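Local coordinates for serine protease pet (Escherichia coli, PDB 4OM9), which is a secreted serine protease and autotransporter enterotoxin of enteroaggregative strains, and probably acts on host alpha-fodrin, at residues Gly86-Thr91 against Asn378-Asn383; Phe50-Ala55 against Arg115-Ser120; Gly626-Ile629 against Thr635-Gln638; Ile353-Ala356 against Ala360-Lys363. All blocks are in the same frame, centred on the assembly; numbering follows the deposited sequence.

Contact 2 opens first, at 50-55, in a loop of the protease domain. Contact 1 opens next, at 86-91. Contact 2 then closes at 115-120, so the two loops cross. Contact 4 (353-356 with 360-363) is a short local closure in the beta-helix and is nested inside the long loop that contact 1 closes at 378-383. Contact 3 follows in series, closing a hairpin between 626-629 and 635-638. Contact 1 ties the protease domain to the beta-helix, and contact 2 holds two loops within the protease. Contacts 1 and 4 share a parallel sheet, where K380 N lies 2.8 Å from L361 O. Contact 3 touches contact 1 through I629 and S87.

Contact 1 (Gly86-Thr91 against Asn378-Asn383); sequences GSTQYT and NLKTGN
K380 meets T88 tip to tip, its ammonium group overlapping the hydroxyl end of the threonine. NZ donates a hydrogen bond to T88 OG1 at 2.9 Å. The lysine chain is extended beyond CG and spans most of the gap between the two backbones, whose CA atoms at T88 and K380 are 9.1 Å apart. Only the last part of the chain does the touching: CD of K380 passes 3.6 Å from T88 OG1. The backbone O of S87 lies 3.3 Å from K380 NZ. On the threonine, OG1 stands beside the backbone N (chi1 -49°), which turns the hydroxyl to the lysine.

Both polar ends have further partners. T88 OG1 is also hydrogen-bonded to E113 OE2. K380 NZ is hydrogen-bonded to A632 O, and the ammonium makes a cation-pi contact with Y398. The carboxylate of E113, bonded to the same hydroxyl, would probably stabilise the positive charge of this buried lysine. All three touching residues, S87, T88 and K380, are buried.

T88 begins strand 88-97 of an antiparallel protease sheet. K380 lies on strand 379-381 of a parallel sheet. The contact is thus an interdomain bridge, in which the chymotrypsin-like protease domain rests against the right-handed parallel beta-helix of an autotransporter passenger.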
loop_
_atom_site.group_PDB
_atom_site.type_symbol
_atom_site.label_atom_id
_atom_site.label_comp_id
_atom_site.label_asym_id
_atom_site.label_seq_id
_atom_site.Cartn_x
_atom_site.Cartn_y
_atom_site.Cartn_z
ATOM N N GLY A 86 -23.925 -3.991 -8.636
ATOM C CA GLY A 86 -23.651 -3.003 -7.605
ATOM C C GLY A 86 -24.914 -2.568 -6.892
ATOM O O GLY A 86 -25.683 -3.403 -6.426
ATOM N N SER A 87 -25.139 -1.253 -6.844
ATOM C CA SER A 87 -26.298 -0.677 -6.170
ATOM C C SER A 87 -27.450 -0.443 -7.114
ATOM O O SER A 87 -28.320 0.358 -6.818
ATOM C CB SER A 87 -25.962 0.671 -5.522
ATOM O OG SER A 87 -24.955 0.556 -4.543
ATOM N N THR A 88 -27.446 -1.091 -8.270
ATOM C CA THR A 88 -28.462 -0.779 -9.272
ATOM C C THR A 88 -29.246 -2.006 -9.696
ATOM O O THR A 88 -28.665 -3.080 -9.894
ATOM C CB THR A 88 -27.832 -0.128 -10.508
ATOM O OG1 THR A 88 -26.956 0.932 -10.088
ATOM C CG2 THR A 88 -28.925 0.412 -11.445
ATOM N N GLN A 89 -30.563 -1.827 -9.814
ATOM C CA GLN A 89 -31.493 -2.863 -10.252
ATOM C C GLN A 89 -31.870 -2.693 -11.716
ATOM O O GLN A 89 -32.175 -1.603 -12.164
ATOM C CB GLN A 89 -32.764 -2.851 -9.401
ATOM C CG GLN A 89 -32.678 -3.655 -8.116
ATOM C CD GLN A 89 -31.621 -3.137 -7.161
ATOM O OE1 GLN A 89 -30.701 -3.869 -6.766
ATOM N NE2 GLN A 89 -31.747 -1.870 -6.776
ATOM N N TYR A 90 -31.859 -3.784 -12.462
ATOM C CA TYR A 90 -32.202 -3.724 -13.864
ATOM C C TYR A 90 -33.286 -4.762 -14.166
ATOM O O TYR A 90 -33.358 -5.834 -13.534
ATOM C CB TYR A 90 -30.975 -3.968 -14.744
ATOM C CG TYR A 90 -29.843 -2.990 -14.541
ATOM C CD1 TYR A 90 -28.867 -3.211 -13.569
ATOM C CD2 TYR A 90 -29.734 -1.849 -15.334
ATOM C CE1 TYR A 90 -27.833 -2.326 -13.389
ATOM C CE2 TYR A 90 -28.693 -0.949 -15.160
ATOM C CZ TYR A 90 -27.753 -1.184 -14.189
ATOM O OH TYR A 90 -26.719 -0.288 -14.018
ATOM N N THR A 91 -34.131 -4.437 -15.135
ATOM C CA THR A 91 -35.251 -5.295 -15.460
ATOM C C THR A 91 -35.183 -5.700 -16.929
ATOM O O THR A 91 -34.984 -4.848 -17.794
ATOM C CB THR A 91 -36.587 -4.584 -15.137
ATOM O OG1 THR A 91 -36.753 -4.526 -13.713
ATOM C CG2 THR A 91 -37.779 -5.320 -15.764
ATOM N N ASN A 378 -29.786 12.584 -9.861
ATOM C CA ASN A 378 -28.614 11.774 -9.546
ATOM C C ASN A 378 -27.930 11.251 -10.790
ATOM O O ASN A 378 -28.565 11.018 -11.814
ATOM C CB ASN A 378 -28.990 10.613 -8.620
ATOM C CG ASN A 378 -29.545 11.098 -7.283
ATOM O OD1 ASN A 378 -29.326 12.254 -6.885
ATOM N ND2 ASN A 378 -30.270 10.225 -6.585
ATOM N N LEU A 379 -26.617 11.122 -10.699
ATOM C CA LEU A 379 -25.829 10.572 -11.771
ATOM C C LEU A 379 -25.314 9.181 -11.378
ATOM O O LEU A 379 -24.901 8.962 -10.240
ATOM C CB LEU A 379 -24.659 11.500 -12.099
ATOM C CG LEU A 379 -23.646 10.869 -13.058
ATOM C CD1 LEU A 379 -24.240 10.764 -14.450
ATOM C CD2 LEU A 379 -22.326 11.611 -13.094
ATOM N N LYS A 380 -25.367 8.245 -12.316
ATOM C CA LYS A 380 -24.659 6.974 -12.183
ATOM C C LYS A 380 -23.751 6.798 -13.386
ATOM O O LYS A 380 -24.236 6.635 -14.498
ATOM C CB LYS A 380 -25.633 5.810 -12.060
ATOM C CG LYS A 380 -26.391 5.816 -10.748
ATOM C CD LYS A 380 -27.048 4.491 -10.457
ATOM C CE LYS A 380 -27.681 4.510 -9.073
ATOM N NZ LYS A 380 -28.138 3.165 -8.584
ATOM N N THR A 381 -22.437 6.856 -13.178
ATOM C CA THR A 381 -21.509 6.783 -14.296
ATOM C C THR A 381 -20.474 5.650 -14.123
ATOM O O THR A 381 -20.031 5.357 -13.008
ATOM C CB THR A 381 -20.792 8.144 -14.515
ATOM O OG1 THR A 381 -19.870 8.028 -15.602
ATOM C CG2 THR A 381 -20.042 8.613 -13.269
ATOM N N GLY A 382 -20.125 4.999 -15.235
ATOM C CA GLY A 382 -19.229 3.864 -15.214
ATOM C C GLY A 382 -18.095 3.909 -16.222
ATOM O O GLY A 382 -17.322 2.967 -16.324
ATOM N N ASN A 383 -17.965 5.002 -16.955
ATOM C CA ASN A 383 -16.984 5.038 -18.029
ATOM C C ASN A 383 -16.837 6.446 -18.602
ATOM O O ASN A 383 -17.739 7.274 -18.478
ATOM C CB ASN A 383 -17.388 4.044 -19.146
ATOM C CG ASN A 383 -16.222 3.650 -20.013
ATOM O OD1 ASN A 383 -15.097 4.052 -19.742
ATOM N ND2 ASN A 383 -16.470 2.861 -21.051
#

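Contact 2 (Phe50-Ala55 against Arg115-Ser120)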
loop_
_atom_site.group_PDB
_atom_site.type_symbol
_atom_site.label_atom_id
_atom_site.label_comp_id
_atom_site.label_asym_id
_atom_site.label_seq_id
_atom_site.Cartn_x
_atom_site.Cartn_y
_atom_site.Cartn_z
ATOM N N PHE A 50 -14.745 -11.516 -12.976
ATOM C CA PHE A 50 -16.129 -11.944 -12.888
ATOM C C PHE A 50 -17.155 -10.824 -12.649
ATOM O O PHE A 50 -18.304 -11.107 -12.288
ATOM C CB PHE A 50 -16.273 -12.977 -11.786
ATOM C CG PHE A 50 -15.479 -14.217 -12.023
ATOM C CD1 PHE A 50 -15.715 -14.996 -13.148
ATOM C CD2 PHE A 50 -14.495 -14.616 -11.115
ATOM C CE1 PHE A 50 -14.989 -16.144 -13.368
ATOM C CE2 PHE A 50 -13.772 -15.781 -11.328
ATOM C CZ PHE A 50 -14.015 -16.547 -12.450
ATOM N N SER A 51 -16.784 -9.569 -12.857
ATOM C CA SER A 51 -17.734 -8.503 -12.525
ATOM C C SER A 51 -18.902 -8.362 -13.531
ATOM O O SER A 51 -19.833 -7.635 -13.261
ATOM C CB SER A 51 -17.012 -7.167 -12.371
ATOM O OG SER A 51 -16.242 -6.859 -13.514
ATOM N N SER A 52 -18.891 -9.084 -14.649
ATOM C CA SER A 52 -20.048 -9.046 -15.573
ATOM C C SER A 52 -21.218 -9.928 -15.100
ATOM O O SER A 52 -22.348 -9.827 -15.614
ATOM C CB SER A 52 -19.626 -9.464 -16.979
ATOM O OG SER A 52 -18.528 -8.688 -17.422
ATOM N N ALA A 53 -20.953 -10.778 -14.113
ATOM C CA ALA A 53 -21.988 -11.619 -13.516
ATOM C C ALA A 53 -22.991 -10.787 -12.712
ATOM O O ALA A 53 -22.609 -9.834 -12.031
ATOM C CB ALA A 53 -21.352 -12.708 -12.609
ATOM N N THR A 54 -24.272 -11.140 -12.812
ATOM C CA THR A 54 -25.278 -10.606 -11.908
ATOM C C THR A 54 -24.945 -10.987 -10.468
ATOM O O THR A 54 -24.366 -12.038 -10.223
ATOM C CB THR A 54 -26.680 -11.146 -12.236
ATOM O OG1 THR A 54 -26.662 -12.581 -12.153
ATOM C CG2 THR A 54 -27.138 -10.723 -13.664
ATOM N N ALA A 55 -25.343 -10.140 -9.523
ATOM C CA ALA A 55 -25.200 -10.410 -8.096
ATOM C C ALA A 55 -25.631 -11.822 -7.736
ATOM O O ALA A 55 -24.968 -12.497 -6.948
ATOM C CB ALA A 55 -26.000 -9.418 -7.300
ATOM N N ARG A 115 -18.544 -3.371 -18.048
ATOM C CA ARG A 115 -18.586 -3.190 -19.495
ATOM C C ARG A 115 -19.041 -4.476 -20.185
ATOM O O ARG A 115 -19.220 -4.500 -21.410
ATOM C CB ARG A 115 -17.237 -2.728 -20.042
ATOM C CG ARG A 115 -17.031 -1.209 -19.969
ATOM C CD ARG A 115 -16.773 -0.763 -18.553
ATOM N NE ARG A 115 -15.497 -1.296 -18.078
ATOM C CZ ARG A 115 -15.195 -1.555 -16.802
ATOM N NH1 ARG A 115 -16.078 -1.351 -15.828
ATOM N NH2 ARG A 115 -14.000 -2.041 -16.506
ATOM N N GLY A 116 -19.256 -5.522 -19.392
ATOM C CA GLY A 116 -19.837 -6.763 -19.883
ATOM C C GLY A 116 -18.807 -7.792 -20.317
ATOM O O GLY A 116 -17.629 -7.479 -20.449
ATOM N N ALA A 117 -19.238 -9.027 -20.545
ATOM C CA ALA A 117 -18.282 -10.064 -20.927
ATOM C C ALA A 117 -17.993 -9.989 -22.426
ATOM O O ALA A 117 -18.829 -9.509 -23.195
ATOM C CB ALA A 117 -18.797 -11.446 -20.536
ATOM N N ASP A 118 -16.806 -10.450 -22.828
ATOM C CA ASP A 118 -16.440 -10.542 -24.240
ATOM C C ASP A 118 -17.268 -11.636 -24.918
ATOM O O ASP A 118 -17.379 -12.736 -24.402
ATOM C CB ASP A 118 -14.939 -10.828 -24.384
ATOM C CG ASP A 118 -14.513 -11.079 -25.833
ATOM O OD1 ASP A 118 -14.825 -12.155 -26.399
ATOM O OD2 ASP A 118 -13.840 -10.201 -26.406
ATOM N N THR A 119 -17.833 -11.325 -26.078
ATOM C CA THR A 119 -18.738 -12.228 -26.795
ATOM C C THR A 119 -18.157 -12.772 -28.101
ATOM O O THR A 119 -18.900 -13.025 -29.044
ATOM C CB THR A 119 -20.070 -11.513 -27.160
ATOM O OG1 THR A 119 -19.768 -10.243 -27.757
ATOM C CG2 THR A 119 -20.932 -11.286 -25.927
ATOM N N SER A 120 -16.844 -12.952 -28.168
ATOM C CA SER A 120 -16.229 -13.406 -29.413
ATOM C C SER A 120 -16.095 -14.944 -29.546
ATOM O O SER A 120 -15.288 -15.430 -30.346
ATOM C CB SER A 120 -14.851 -12.770 -29.558
ATOM O OG SER A 120 -13.958 -13.357 -28.629
HETATM O O HOH W 1 -16.410 -3.799 -13.689
#
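S52 OG stands almost directly over the face of the G116-A117 peptide group without bonding to it. Its distance to G116 C is only 3.0 Å. The amide is no donor here: OG lies 3.2 Å from A117 N, but the angle is poor for a hydrogen bond. The hydroxyl is instead hydrogen-bonded to T114 OG1. OG stands beside the backbone N of S52 (chi1 -54°), a rotation that carries it over the peptide. Alongside, the CB atoms of S52 and A117 pack at 4.2 Å.

The contact joins two loops of the chymotrypsin-like protease domain, and both S52 and A117 bond through the backbone to S61 on strand 60-63. The first loop makes a type I beta turn from F50 to A53. In the second, D118 OD1 accepts a hydrogen bond from the backbone N of S120 at 2.8 Å, which makes an Asx turn. S120 OG reaches the same oxygen on its syn lone pair, while the amide comes in from above the carboxylate plane. D118 OD2 forms a salt bridge with K221. A water donates to S51 OG at 3.1 Å and weakly accepts from R115 NH1, which is also hydrogen-bonded to G401 O.

Contact 3 (Gly626-Ile629 against Thr635-Gln638); sequences GKNI and TFRQ
N628 and R637 carry the centre of this contact, at the base of a small beta-hairpin between strands 618-622 and 640-644 in the chain. I629 and F636 form an antiparallel, non-hydrogen-bonded pair.

Three hydrogen bonds cross the segments. R637 N donates to N628 O at 2.9 Å. The asparagine side chain answers in the other direction: N628 ND2 donates to R637 O at 2.8 Å, with an N-H...O angle of 163°. The acceptor lies near the amide plane of N628, though the donor is tilted from the carbonyl plane of R637. N628 ND2 is also hydrogen-bonded to D622 OD2, so two acceptors fix the rotation of the amide. The third bond runs from R637 NH1 to K627 O at 2.7 Å, in the carbonyl plane and in the plane of the guanidinium. Bends at chi2 and chi3 (the latter -88°) fold the arginine chain back to that oxygen.

Weaker polar contacts back these up. F636 CA-H points at N628 O, and I629 CA-H points at T635 O.

Like charges also come near. K627 NZ is 5.6 Å from R637 NH1, and it has a weak, long ion pair with D169.

Packing gathers at the F636 ring. The N628 side chain lies alongside it, the amide and ring planes 24° apart, and CB of N628 approaches CE1 of F636 to 3.4 Å. I629 crosses the phenylalanine at about a right angle, its CD1 at the ring edge, 4.1 Å from F636 CD1.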
loop_
_atom_site.group_PDB
_atom_site.type_symbol
_atom_site.label_atom_id
_atom_site.label_comp_id
_atom_site.label_asym_id
_atom_site.label_seq_id
_atom_site.Cartn_x
_atom_site.Cartn_y
_atom_site.Cartn_z
ATOM N N GLY A 626 -14.628 -2.488 0.812
ATOM C CA GLY A 626 -14.973 -3.125 -0.436
ATOM C C GLY A 626 -16.468 -3.235 -0.640
ATOM O O GLY A 626 -16.915 -3.500 -1.746
ATOM N N LYS A 627 -17.255 -3.031 0.411
ATOM C CA LYS A 627 -18.715 -2.986 0.251
ATOM C C LYS A 627 -19.330 -1.821 1.044
ATOM O O LYS A 627 -20.306 -1.990 1.784
ATOM C CB LYS A 627 -19.339 -4.333 0.670
ATOM C CG LYS A 627 -18.930 -4.843 2.033
ATOM C CD LYS A 627 -18.979 -6.368 2.081
ATOM C CE LYS A 627 -20.230 -6.878 2.778
ATOM N NZ LYS A 627 -20.297 -8.383 2.740
ATOM N N ASN A 628 -18.739 -0.637 0.890
ATOM C CA ASN A 628 -19.142 0.539 1.654
ATOM C C ASN A 628 -20.363 1.280 1.084
ATOM O O ASN A 628 -21.015 2.046 1.793
ATOM C CB ASN A 628 -17.972 1.522 1.747
ATOM C CG ASN A 628 -16.783 0.957 2.512
ATOM O OD1 ASN A 628 -15.770 0.602 1.917
ATOM N ND2 ASN A 628 -16.898 0.895 3.837
ATOM N N ILE A 629 -20.664 1.070 -0.193
ATOM C CA ILE A 629 -21.796 1.746 -0.788
ATOM C C ILE A 629 -23.083 0.925 -0.672
ATOM O O ILE A 629 -23.101 -0.282 -0.994
ATOM C CB ILE A 629 -21.546 2.069 -2.268
ATOM C CG1 ILE A 629 -20.223 2.832 -2.447
ATOM C CG2 ILE A 629 -22.728 2.842 -2.854
ATOM C CD1 ILE A 629 -20.086 4.091 -1.585
ATOM N N THR A 635 -25.512 6.161 -0.404
ATOM C CA THR A 635 -25.381 6.066 1.030
ATOM C C THR A 635 -24.106 5.271 1.312
ATOM O O THR A 635 -23.719 4.397 0.532
ATOM C CB THR A 635 -26.634 5.414 1.655
ATOM O OG1 THR A 635 -27.685 6.390 1.701
ATOM C CG2 THR A 635 -26.354 4.952 3.078
ATOM N N PHE A 636 -23.448 5.596 2.412
ATOM C CA PHE A 636 -22.135 5.058 2.726
ATOM C C PHE A 636 -22.116 4.531 4.141
ATOM O O PHE A 636 -22.634 5.175 5.054
ATOM C CB PHE A 636 -21.087 6.141 2.536
ATOM C CG PHE A 636 -19.715 5.765 2.989
ATOM C CD1 PHE A 636 -18.835 5.125 2.126
ATOM C CD2 PHE A 636 -19.290 6.090 4.266
ATOM C CE1 PHE A 636 -17.556 4.818 2.546
ATOM C CE2 PHE A 636 -18.011 5.775 4.692
ATOM C CZ PHE A 636 -17.143 5.144 3.837
ATOM N N ARG A 637 -21.519 3.355 4.304
ATOM C CA ARG A 637 -21.398 2.694 5.596
ATOM C C ARG A 637 -19.915 2.457 5.893
ATOM O O ARG A 637 -19.115 2.229 4.975
ATOM C CB ARG A 637 -22.190 1.371 5.594
ATOM C CG ARG A 637 -21.349 0.131 5.238
ATOM C CD ARG A 637 -21.888 -0.772 4.126
ATOM N NE ARG A 637 -22.800 -1.806 4.613
ATOM C CZ ARG A 637 -23.079 -2.943 3.972
ATOM N NH1 ARG A 637 -22.497 -3.240 2.817
ATOM N NH2 ARG A 637 -23.935 -3.800 4.504
ATOM N N GLN A 638 -19.532 2.546 7.165
ATOM C CA GLN A 638 -18.173 2.187 7.572
ATOM C C GLN A 638 -18.165 1.793 9.039
ATOM O O GLN A 638 -18.843 2.406 9.852
ATOM C CB GLN A 638 -17.178 3.333 7.313
ATOM C CG GLN A 638 -15.708 2.962 7.631
ATOM C CD GLN A 638 -14.682 3.960 7.064
ATOM O OE1 GLN A 638 -14.411 5.020 7.654
ATOM N NE2 GLN A 638 -14.087 3.606 5.931
#

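Contact 4 (Ile353-Ala356 against Ala360-Lys363); sequences IKYA and ALHK
A360 touches Y355 with its backbone: O lies 3.5 Å from CE2 of the tyrosine ring. The same oxygen accepts a hydrogen bond from a water at 2.9 Å and another from K109 NZ. The water also donates to Y355 OH, so it links the phenol to the second segment. The phenol oxygen is hydrogen-bonded in addition to D359 OD2 and G338 N, and these partners hold the far end of the ring in place.

L361 makes the apolar part of the contact. Its CB lies over one face of the Y355 ring, 3.8 Å from the centroid and 22° off the normal, a CH-pi contact displaced toward the rim. CD1 and CD2 carry the packing on to CD1 and CB of Y355. The tyrosine has CG anti to the backbone N (chi1 -169°), which swings the ring toward L361.

H362 N donates to the same water at 2.8 Å, completing its three bonds. H362 ND1 is hydrogen-bonded to Y110 O. K363 turns to the carbonyl groups of G365, G367 and N383.

Strand 361-364 runs between strands 341-343 and 379-381 in a parallel sheet of the beta-helix. Strand 354-355, on another face of the coil, pairs with strand 335-337.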
loop_
_atom_site.group_PDB
_atom_site.type_symbol
_atom_site.label_atom_id
_atom_site.label_comp_id
_atom_site.label_asym_id
_atom_site.label_seq_id
_atom_site.Cartn_x
_atom_site.Cartn_y
_atom_site.Cartn_z
ATOM N N ILE A 353 -29.440 20.493 -21.036
ATOM C CA ILE A 353 -30.817 20.356 -20.573
ATOM C C ILE A 353 -30.673 19.664 -19.235
ATOM O O ILE A 353 -29.557 19.326 -18.830
ATOM C CB ILE A 353 -31.713 19.482 -21.507
ATOM C CG1 ILE A 353 -31.118 18.062 -21.587
ATOM C CG2 ILE A 353 -31.836 20.086 -22.870
ATOM C CD1 ILE A 353 -31.912 17.061 -22.453
ATOM N N LYS A 354 -31.803 19.420 -18.583
ATOM C CA LYS A 354 -31.833 18.589 -17.392
ATOM C C LYS A 354 -32.190 17.151 -17.729
ATOM O O LYS A 354 -33.073 16.893 -18.557
ATOM C CB LYS A 354 -32.836 19.148 -16.380
ATOM C CG LYS A 354 -32.440 20.487 -15.783
ATOM C CD LYS A 354 -33.322 20.792 -14.597
ATOM C CE LYS A 354 -32.982 22.140 -13.962
ATOM N NZ LYS A 354 -32.091 22.989 -14.814
ATOM N N TYR A 355 -31.490 16.205 -17.112
ATOM C CA TYR A 355 -31.997 14.843 -17.097
ATOM C C TYR A 355 -33.161 14.899 -16.111
ATOM O O TYR A 355 -33.116 15.659 -15.137
ATOM C CB TYR A 355 -30.926 13.793 -16.690
ATOM C CG TYR A 355 -31.428 12.393 -16.956
ATOM C CD1 TYR A 355 -31.334 11.834 -18.221
ATOM C CD2 TYR A 355 -32.064 11.672 -15.960
ATOM C CE1 TYR A 355 -31.850 10.573 -18.483
ATOM C CE2 TYR A 355 -32.575 10.432 -16.195
ATOM C CZ TYR A 355 -32.470 9.875 -17.460
ATOM O OH TYR A 355 -32.993 8.624 -17.678
ATOM N N ALA A 356 -34.209 14.140 -16.398
ATOM C CA ALA A 356 -35.387 14.045 -15.535
ATOM C C ALA A 356 -35.031 13.842 -14.061
ATOM O O ALA A 356 -34.013 13.236 -13.736
ATOM C CB ALA A 356 -36.296 12.906 -16.015
ATOM N N ALA A 360 -32.500 8.272 -12.321
ATOM C CA ALA A 360 -31.048 8.432 -12.401
ATOM C C ALA A 360 -30.567 8.503 -13.831
ATOM O O ALA A 360 -30.994 7.729 -14.682
ATOM C CB ALA A 360 -30.324 7.284 -11.679
ATOM N N LEU A 361 -29.650 9.414 -14.093
ATOM C CA LEU A 361 -29.006 9.454 -15.387
ATOM C C LEU A 361 -27.837 8.443 -15.432
ATOM O O LEU A 361 -26.842 8.586 -14.714
ATOM C CB LEU A 361 -28.540 10.882 -15.684
ATOM C CG LEU A 361 -27.410 11.141 -16.685
ATOM C CD1 LEU A 361 -27.639 10.408 -17.997
ATOM C CD2 LEU A 361 -27.261 12.636 -16.925
ATOM N N HIS A 362 -27.974 7.422 -16.279
ATOM C CA HIS A 362 -26.930 6.394 -16.441
ATOM C C HIS A 362 -26.002 6.736 -17.588
ATOM O O HIS A 362 -26.407 6.722 -18.747
ATOM C CB HIS A 362 -27.541 5.012 -16.700
ATOM C CG HIS A 362 -28.237 4.423 -15.514
ATOM N ND1 HIS A 362 -28.648 3.108 -15.473
ATOM C CD2 HIS A 362 -28.593 4.966 -14.328
ATOM C CE1 HIS A 362 -29.222 2.864 -14.309
ATOM N NE2 HIS A 362 -29.209 3.978 -13.597
ATOM N N LYS A 363 -24.753 7.028 -17.268
ATOM C CA LYS A 363 -23.770 7.388 -18.277
ATOM C C LYS A 363 -22.711 6.278 -18.467
ATOM O O LYS A 363 -22.003 5.917 -17.523
ATOM C CB LYS A 363 -23.103 8.713 -17.886
ATOM C CG LYS A 363 -22.272 9.345 -18.990
ATOM C CD LYS A 363 -20.863 8.779 -19.097
ATOM C CE LYS A 363 -20.093 9.457 -20.227
ATOM N NZ LYS A 363 -18.874 8.666 -20.532
HETATM O O HOH W 2 -30.433 6.942 -17.431
#